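Local coordinates for protein endoglucanase EG-II (Hypocrea jecorina, PDB 3QR3) that hydrolyses internal beta-1,4-glucosidic bonds of cellulose, as an endoglucanase of glycoside hydrolase family 5 built on a TIM barrel, at residues A[43-57]-A[315-328]. Residues are numbered along the deposited sequence; the frame is centred on the assembly and turned at random. Where two conformers were deposited one is given.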
ATOM      1  N   ASP A  43       6.170  16.666  -6.813  1.00 15.67           N
ATOM      2  CA  ASP A  43       6.396  16.052  -8.114  1.00 20.16           C
ATOM      3  C   ASP A  43       6.522  14.530  -7.988  1.00 19.47           C
ATOM      4  O   ASP A  43       7.607  13.967  -8.119  1.00 18.53           O
ATOM      5  CB  ASP A  43       7.654  16.649  -8.754  1.00 21.16           C
ATOM      6  CG  ASP A  43       7.866  16.187 -10.185  1.00 24.82           C
ATOM      7  OD1 ASP A  43       6.989  15.503 -10.734  1.00 21.09           O
ATOM      8  OD2 ASP A  43       8.921  16.511 -10.769  1.00 30.58           O
ATOM      9  N   GLY A  44       5.401  13.873  -7.729  1.00 22.18           N
ATOM     10  CA  GLY A  44       5.394  12.433  -7.520  1.00 17.16           C
ATOM     11  C   GLY A  44       5.891  11.645  -8.714  1.00 17.49           C
ATOM     12  O   GLY A  44       6.567  10.632  -8.567  1.00 19.64           O
ATOM     13  N   ILE A  45       5.558  12.106  -9.909  1.00 16.91           N
ATOM     14  CA  ILE A  45       5.939  11.388 -11.110  1.00 22.21           C
ATOM     15  C   ILE A  45       7.436  11.510 -11.351  1.00 24.51           C
ATOM     16  O   ILE A  45       8.089  10.538 -11.710  1.00 22.47           O
ATOM     17  CB  ILE A  45       5.143  11.864 -12.330  1.00 22.60           C
ATOM     18  CG1 ILE A  45       3.663  11.511 -12.133  1.00 22.75           C
ATOM     19  CG2 ILE A  45       5.696  11.224 -13.592  1.00 26.00           C
ATOM     20  CD1 ILE A  45       2.789  11.748 -13.341  1.00 23.04           C
ATOM     21  N   GLY A  46       7.974  12.710 -11.140  1.00 21.23           N
ATOM     22  CA  GLY A  46       9.406  12.920 -11.190  1.00 23.83           C
ATOM     23  C   GLY A  46      10.133  12.098 -10.139  1.00 23.58           C
ATOM     24  O   GLY A  46      11.221  11.586 -10.394  1.00 21.38           O
ATOM     25  N   GLN A  47       9.540  11.971  -8.954  1.00 14.22           N
ATOM     26  CA  GLN A  47      10.139  11.131  -7.915  1.00 18.93           C
ATOM     27  C   GLN A  47      10.194   9.681  -8.383  1.00 18.72           C
ATOM     28  O   GLN A  47      11.244   9.032  -8.315  1.00 19.23           O
ATOM     29  CB  GLN A  47       9.355  11.208  -6.601  1.00 14.39           C
ATOM     30  CG  GLN A  47       9.532  12.489  -5.815  1.00 20.27           C
ATOM     31  CD  GLN A  47       8.592  12.560  -4.626  1.00 21.36           C
ATOM     32  OE1 GLN A  47       8.307  11.543  -3.988  1.00 19.14           O
ATOM     33  NE2 GLN A  47       8.097  13.758  -4.327  1.00 16.05           N
ATOM     34  N   MET A  48       9.065   9.171  -8.858  1.00 16.30           N
ATOM     35  CA  MET A  48       9.012   7.781  -9.324  1.00 20.88           C
ATOM     36  C   MET A  48      10.058   7.502 -10.409  1.00 19.75           C
ATOM     37  O   MET A  48      10.696   6.452 -10.412  1.00 19.08           O
ATOM     38  CB  MET A  48       7.612   7.422  -9.826  1.00 18.48           C
ATOM     39  CG  MET A  48       6.569   7.287  -8.712  1.00 19.77           C
ATOM     40  SD  MET A  48       5.008   6.587  -9.288  1.00 24.02           S
ATOM     41  CE  MET A  48       4.372   7.944 -10.269  1.00 20.29           C
ATOM     42  N   GLN A  49      10.240   8.450 -11.323  1.00 21.39           N
ATOM     43  CA  GLN A  49      11.195   8.256 -12.411  1.00 20.62           C
ATOM     44  C   GLN A  49      12.614   8.101 -11.854  1.00 20.23           C
ATOM     45  O   GLN A  49      13.372   7.235 -12.288  1.00 21.61           O
ATOM     46  CB  GLN A  49      11.121   9.411 -13.411  1.00 23.34           C
ATOM     47  CG  GLN A  49      12.033   9.247 -14.614  1.00 28.13           C
ATOM     48  CD  GLN A  49      12.067  10.484 -15.492  1.00 39.18           C
ATOM     49  OE1 GLN A  49      12.180  10.386 -16.712  1.00 45.69           O
ATOM     50  NE2 GLN A  49      11.973  11.658 -14.869  1.00 47.98           N
ATOM     51  N   HIS A  50      12.960   8.940 -10.886  1.00 18.91           N
ATOM     52  CA  HIS A  50      14.222   8.809 -10.166  1.00 23.01           C
ATOM     53  C   HIS A  50      14.347   7.448  -9.471  1.00 18.50           C
ATOM     54  O   HIS A  50      15.371   6.775  -9.581  1.00 21.34           O
ATOM     55  CB  HIS A  50      14.362   9.941  -9.144  1.00 18.64           C
ATOM     56  CG  HIS A  50      15.225   9.599  -7.971  1.00 19.95           C
ATOM     57  ND1 HIS A  50      16.597   9.470  -8.066  1.00 23.88           N
ATOM     58  CD2 HIS A  50      14.914   9.370  -6.673  1.00 21.02           C
ATOM     59  CE1 HIS A  50      17.092   9.174  -6.877  1.00 22.47           C
ATOM     60  NE2 HIS A  50      16.092   9.104  -6.015  1.00 25.70           N
ATOM     61  N   PHE A  51      13.312   7.057  -8.738  1.00 19.77           N
ATOM     62  CA  PHE A  51      13.323   5.787  -8.021  1.00 18.24           C
ATOM     63  C   PHE A  51      13.543   4.608  -8.962  1.00 18.25           C
ATOM     64  O   PHE A  51      14.275   3.677  -8.635  1.00 19.31           O
ATOM     65  CB  PHE A  51      12.022   5.602  -7.232  1.00 19.57           C
ATOM     66  CG  PHE A  51      11.970   6.401  -5.958  1.00 20.39           C
ATOM     67  CD1 PHE A  51      13.040   6.388  -5.078  1.00 19.36           C
ATOM     68  CD2 PHE A  51      10.847   7.152  -5.635  1.00 20.70           C
ATOM     69  CE1 PHE A  51      12.994   7.112  -3.898  1.00 20.41           C
ATOM     70  CE2 PHE A  51      10.793   7.874  -4.456  1.00 17.03           C
ATOM     71  CZ  PHE A  51      11.868   7.859  -3.590  1.00 19.50           C
ATOM     72  N   VAL A  52      12.919   4.655 -10.136  1.00 17.43           N
ATOM     73  CA  VAL A  52      13.026   3.558 -11.090  1.00 19.49           C
ATOM     74  C   VAL A  52      14.391   3.578 -11.779  1.00 25.80           C
ATOM     75  O   VAL A  52      15.050   2.543 -11.900  1.00 24.43           O
ATOM     76  CB  VAL A  52      11.901   3.602 -12.157  1.00 21.61           C
ATOM     77  CG1 VAL A  52      12.174   2.588 -13.282  1.00 25.83           C
ATOM     78  CG2 VAL A  52      10.541   3.335 -11.514  1.00 20.09           C
ATOM     79  N   ASN A  53      14.818   4.756 -12.219  1.00 22.65           N
ATOM     80  CA  ASN A  53      16.037   4.874 -13.018  1.00 22.74           C
ATOM     81  C   ASN A  53      17.322   4.756 -12.211  1.00 28.90           C
ATOM     82  O   ASN A  53      18.295   4.161 -12.673  1.00 24.65           O
ATOM     83  CB  ASN A  53      16.045   6.190 -13.798  1.00 20.67           C
ATOM     84  CG  ASN A  53      15.067   6.183 -14.935  1.00 24.92           C
ATOM     85  OD1 ASN A  53      14.537   5.136 -15.292  1.00 28.11           O
ATOM     86  ND2 ASN A  53      14.819   7.349 -15.519  1.00 30.86           N
ATOM     87  N   GLU A  54      17.316   5.316 -11.006  1.00 21.04           N
ATOM     88  CA  GLU A  54      18.521   5.382 -10.192  1.00 20.73           C
ATOM     89  C   GLU A  54      18.542   4.354  -9.050  1.00 29.16           C
ATOM     90  O   GLU A  54      19.608   3.886  -8.647  1.00 25.18           O
ATOM     91  CB  GLU A  54      18.668   6.796  -9.638  1.00 27.86           C
ATOM     92  CG  GLU A  54      19.953   7.054  -8.882  1.00 50.30           C
ATOM     93  CD  GLU A  54      20.192   8.538  -8.671  1.00 65.66           C
ATOM     94  OE1 GLU A  54      20.086   9.294  -9.664  1.00 64.74           O
ATOM     95  OE2 GLU A  54      20.479   8.948  -7.522  1.00 65.09           O
ATOM     96  N   ASP A  55      17.366   3.976  -8.552  1.00 19.51           N
ATOM     97  CA  ASP A  55      17.275   3.166  -7.338  1.00 18.04           C
ATOM     98  C   ASP A  55      16.708   1.772  -7.561  1.00 19.98           C
ATOM     99  O   ASP A  55      16.400   1.065  -6.602  1.00 19.85           O
ATOM    100  CB  ASP A  55      16.435   3.898  -6.284  1.00 20.81           C
ATOM    101  CG  ASP A  55      17.148   5.093  -5.717  1.00 29.69           C
ATOM    102  OD1 ASP A  55      18.377   5.181  -5.919  1.00 24.08           O
ATOM    103  OD2 ASP A  55      16.487   5.937  -5.072  1.00 25.93           O
ATOM    104  N   GLY A  56      16.558   1.386  -8.823  1.00 18.94           N
ATOM    105  CA  GLY A  56      16.174   0.029  -9.167  1.00 21.86           C
ATOM    106  C   GLY A  56      14.827  -0.413  -8.621  1.00 23.10           C
ATOM    107  O   GLY A  56      14.583  -1.607  -8.431  1.00 19.97           O
ATOM    108  N   MET A  57      13.940   0.544  -8.380  1.00 23.65           N
ATOM    109  CA  MET A  57      12.629   0.222  -7.831  1.00 18.79           C
ATOM    110  C   MET A  57      11.633  -0.197  -8.899  1.00 21.33           C
ATOM    111  O   MET A  57      11.662   0.300 -10.027  1.00 19.16           O
ATOM    112  CB  MET A  57      12.096   1.396  -7.018  1.00 20.67           C
ATOM    113  CG  MET A  57      12.852   1.555  -5.721  1.00 22.65           C
ATOM    114  SD  MET A  57      12.323   2.986  -4.793  1.00 28.54           S
ATOM    115  CE  MET A  57      13.441   2.837  -3.397  1.00 23.33           C
ATOM    116  N   TRP A 315      18.590  14.342  -8.339  1.00 37.38           N
ATOM    117  CA  TRP A 315      17.896  13.959  -7.119  1.00 31.66           C
ATOM    118  C   TRP A 315      18.875  13.363  -6.124  1.00 34.28           C
ATOM    119  O   TRP A 315      19.812  12.663  -6.506  1.00 39.40           O
ATOM    120  CB  TRP A 315      16.811  12.933  -7.411  1.00 33.98           C
ATOM    121  CG  TRP A 315      15.744  13.396  -8.340  1.00 31.83           C
ATOM    122  CD1 TRP A 315      15.765  13.330  -9.699  1.00 29.08           C
ATOM    123  CD2 TRP A 315      14.480  13.976  -7.982  1.00 25.92           C
ATOM    124  NE1 TRP A 315      14.598  13.836 -10.213  1.00 29.52           N
ATOM    125  CE2 TRP A 315      13.791  14.238  -9.179  1.00 25.77           C
ATOM    126  CE3 TRP A 315      13.869  14.298  -6.767  1.00 23.96           C
ATOM    127  CZ2 TRP A 315      12.519  14.804  -9.202  1.00 24.13           C
ATOM    128  CZ3 TRP A 315      12.600  14.859  -6.786  1.00 32.29           C
ATOM    129  CH2 TRP A 315      11.940  15.111  -7.998  1.00 30.01           C
ATOM    130  N   THR A 316      18.654  13.649  -4.847  1.00 27.65           N
ATOM    131  CA  THR A 316      19.402  13.019  -3.769  1.00 28.00           C
ATOM    132  C   THR A 316      18.417  12.334  -2.827  1.00 26.55           C
ATOM    133  O   THR A 316      17.414  12.936  -2.447  1.00 25.35           O
ATOM    134  CB  THR A 316      20.219  14.051  -2.978  1.00 33.08           C
ATOM    135  OG1 THR A 316      20.944  14.876  -3.893  1.00 46.22           O
ATOM    136  CG2 THR A 316      21.205  13.361  -2.046  1.00 36.01           C
ATOM    137  N   ASP A 317      18.703  11.084  -2.456  1.00 23.89           N
ATOM    138  CA  ASP A 317      17.806  10.302  -1.599  1.00 27.93           C
ATOM    139  C   ASP A 317      18.055  10.565  -0.127  1.00 23.59           C
ATOM    140  O   ASP A 317      19.122  11.031   0.239  1.00 22.75           O
ATOM    141  CB  ASP A 317      17.978   8.802  -1.869  1.00 19.76           C
ATOM    142  CG  ASP A 317      17.322   8.373  -3.160  1.00 28.10           C
ATOM    143  OD1 ASP A 317      17.975   7.659  -3.951  1.00 24.86           O
ATOM    144  OD2 ASP A 317      16.153   8.767  -3.392  1.00 22.25           O
ATOM    145  N   THR A 318      17.077  10.253   0.719  1.00 20.25           N
ATOM    146  CA  THR A 318      17.302  10.307   2.158  1.00 21.89           C
ATOM    147  C   THR A 318      18.261   9.178   2.521  1.00 20.54           C
ATOM    148  O   THR A 318      18.501   8.286   1.715  1.00 19.45           O
ATOM    149  CB  THR A 318      15.978  10.195   2.965  1.00 19.60           C
ATOM    150  OG1 THR A 318      15.499   8.842   2.945  1.00 19.89           O
ATOM    151  CG2 THR A 318      14.924  11.124   2.383  1.00 17.78           C
ATOM    152  N   SER A 319      18.822   9.212   3.720  1.00 17.49           N
ATOM    153  CA  SER A 319      19.811   8.211   4.084  1.00 22.28           C
ATOM    154  C   SER A 319      19.221   6.792   4.201  1.00 19.26           C
ATOM    155  O   SER A 319      19.873   5.808   3.835  1.00 21.04           O
ATOM    156  CB  SER A 319      20.565   8.617   5.359  1.00 24.05           C
ATOM    157  OG  SER A 319      19.681   8.803   6.445  1.00 29.27           O
ATOM    158  N   LEU A 320      17.988   6.677   4.681  1.00 19.27           N
ATOM    159  CA  LEU A 320      17.391   5.348   4.824  1.00 19.24           C
ATOM    160  C   LEU A 320      17.101   4.731   3.458  1.00 21.21           C
ATOM    161  O   LEU A 320      17.350   3.544   3.236  1.00 23.55           O
ATOM    162  CB  LEU A 320      16.119   5.387   5.683  1.00 21.13           C
ATOM    163  CG  LEU A 320      15.579   3.997   6.050  1.00 23.59           C
ATOM    164  CD1 LEU A 320      16.494   3.314   7.045  1.00 23.12           C
ATOM    165  CD2 LEU A 320      14.183   4.080   6.625  1.00 20.43           C
ATOM    166  N   VAL A 321      16.576   5.527   2.534  1.00 23.07           N
ATOM    167  CA  VAL A 321      16.327   5.027   1.183  1.00 21.60           C
ATOM    168  C   VAL A 321      17.649   4.612   0.525  1.00 22.26           C
ATOM    169  O   VAL A 321      17.800   3.474   0.057  1.00 20.08           O
ATOM    170  CB  VAL A 321      15.620   6.069   0.310  1.00 21.34           C
ATOM    171  CG1 VAL A 321      15.669   5.662  -1.162  1.00 17.56           C
ATOM    172  CG2 VAL A 321      14.166   6.271   0.778  1.00 17.55           C
ATOM    173  N   SER A 322      18.604   5.540   0.516  1.00 20.94           N
ATOM    174  CA  SER A 322      19.894   5.318  -0.119  1.00 24.25           C
ATOM    175  C   SER A 322      20.609   4.105   0.465  1.00 24.68           C
ATOM    176  O   SER A 322      21.129   3.269  -0.277  1.00 28.41           O
ATOM    177  CB  SER A 322      20.773   6.564   0.019  1.00 26.53           C
ATOM    178  OG  SER A 322      22.079   6.301  -0.440  1.00 37.82           O
ATOM    179  N   SER A 323      20.623   4.006   1.794  1.00 24.44           N
ATOM    180  CA  SER A 323      21.351   2.936   2.473  1.00 22.10           C
ATOM    181  C   SER A 323      20.616   1.589   2.509  1.00 31.21           C
ATOM    182  O   SER A 323      21.265   0.555   2.557  1.00 24.01           O
ATOM    183  CB  SER A 323      21.684   3.336   3.919  1.00 22.30           C
ATOM    184  OG  SER A 323      22.342   4.596   3.992  1.00 30.92           O
ATOM    185  N   CYS A 324      19.281   1.583   2.484  1.00 22.95           N
ATOM    186  CA  CYS A 324      18.539   0.352   2.773  0.80 21.71           C
ATOM    187  C   CYS A 324      17.498  -0.081   1.745  1.00 26.76           C
ATOM    188  O   CYS A 324      17.366  -1.271   1.456  1.00 31.70           O
ATOM    189  CB  CYS A 324      17.880   0.446   4.154  1.00 26.87           C
ATOM    190  SG  CYS A 324      19.060   0.530   5.509  1.00 37.78           S
ATOM    191  N   LEU A 325      16.737   0.863   1.210  1.00 20.61           N
ATOM    192  CA  LEU A 325      15.648   0.496   0.314  1.00 22.25           C
ATOM    193  C   LEU A 325      16.084   0.379  -1.135  1.00 23.04           C
ATOM    194  O   LEU A 325      15.618  -0.506  -1.858  1.00 21.75           O
ATOM    195  CB  LEU A 325      14.494   1.489   0.436  1.00 22.37           C
ATOM    196  CG  LEU A 325      13.978   1.634   1.864  1.00 29.53           C
ATOM    197  CD1 LEU A 325      12.790   2.579   1.904  1.00 29.90           C
ATOM    198  CD2 LEU A 325      13.598   0.270   2.425  1.00 25.67           C
ATOM    199  N   ALA A 326      16.974   1.277  -1.550  1.00 23.69           N
ATOM    200  CA  ALA A 326      17.395   1.377  -2.939  1.00 23.70           C
ATOM    201  C   ALA A 326      18.107   0.114  -3.395  1.00 27.36           C
ATOM    202  O   ALA A 326      18.739  -0.573  -2.601  1.00 23.74           O
ATOM    203  CB  ALA A 326      18.301   2.589  -3.133  1.00 19.61           C
ATOM    204  N   ARG A 327      17.996  -0.191  -4.682  1.00 22.70           N
ATOM    205  CA  ARG A 327      18.746  -1.284  -5.274  1.00 22.95           C
ATOM    206  C   ARG A 327      19.596  -0.721  -6.388  1.00 30.12           C
ATOM    207  O   ARG A 327      19.168  -0.697  -7.539  1.00 29.61           O
ATOM    208  CB  ARG A 327      17.792  -2.331  -5.840  1.00 24.05           C
ATOM    209  CG  ARG A 327      17.003  -3.081  -4.783  1.00 27.65           C
ATOM    210  CD  ARG A 327      15.999  -4.037  -5.428  1.00 26.64           C
ATOM    211  NE  ARG A 327      15.656  -5.137  -4.538  1.00 27.85           N
ATOM    212  CZ  ARG A 327      14.763  -6.076  -4.831  1.00 30.38           C
ATOM    213  NH1 ARG A 327      14.110  -6.042  -5.991  1.00 23.19           N
ATOM    214  NH2 ARG A 327      14.520  -7.046  -3.965  1.00 27.26           N
ATOM    215  N   LYS A 328      20.791  -0.245  -6.047  1.00 26.79           N
ATOM    216  CA  LYS A 328      21.674   0.332  -7.051  1.00 28.77           C
ATOM    217  C   LYS A 328      22.639  -0.716  -7.602  1.00 30.44           C
ATOM    218  O   LYS A 328      23.419  -0.433  -8.514  1.00 37.84           O
ATOM    219  CB  LYS A 328      22.457   1.506  -6.473  1.00 28.82           C
ATOM    220  CG  LYS A 328      21.660   2.461  -5.613  1.00 27.04           C
ATOM    221  CD  LYS A 328      22.611   3.170  -4.642  1.00 31.54           C
ATOM    222  CE  LYS A 328      22.027   4.435  -4.059  1.00 37.71           C
ATOM    223  NZ  LYS A 328      21.764   5.443  -5.124  1.00 45.71           N
TER
HETATM  224  O   HOH W   1      12.827  12.405 -12.322  0.85 20.20           O
HETATM  225  O   HOH W   2      13.019  -3.791  -7.542  1.00 32.38           O
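Trp315 lies flat along helix 44-55, with one face of its indole over Gln47 CA and His50 CB. Gly46 has no side chain to hold the broad ring off the helix backbone. His50 CB sits 3.9 Å from the centroid of the five-membered ring of Trp315, a CH-pi contact that is returned by Trp315 CB, placed over a face of the imidazole 3.7 Å from its centroid. The two planes are only 22° apart, but the rings are offset and share little area. A water accepts weakly from Trp315 NE1 and donates to Gly46 O.

With CG turned away from its backbone N (chi1 153°), His50 directs its ring edge at Asp317. His50 NE2 donates to Asp317 OD2 over 2.6 Å, nearly straight at 170° and in the imidazole plane, a His-carboxylate pair; buried ND1 has no polar partner. The side chains of buried Asp55 and Asp317 approach each other from opposite directions, Asp55 OD2 lying 2.5 Å from Asp317 OD1. Oxygens this close suggest that one acid holds a proton. Lys328, running alongside Asp55, adds a weak salt bridge, Lys328 NZ to Asp55 OD1 at 3.5 Å, which probably eases the crowding of acids. Asp55 O accepts from Arg327 N at 2.8 Å, and Gly56, at positive phi, passes close to Arg327 O.

On the barrel-facing side Phe51 and the extended Met57 meet Val321, and both also reach Val8 of barrel strand 5-11. Helix 44-55, between barrel strands 5-11 and 59-64, is thereby joined to the C-terminal helix 319-325, which the Cys324-Cys274 disulfide ties to helix 267-281.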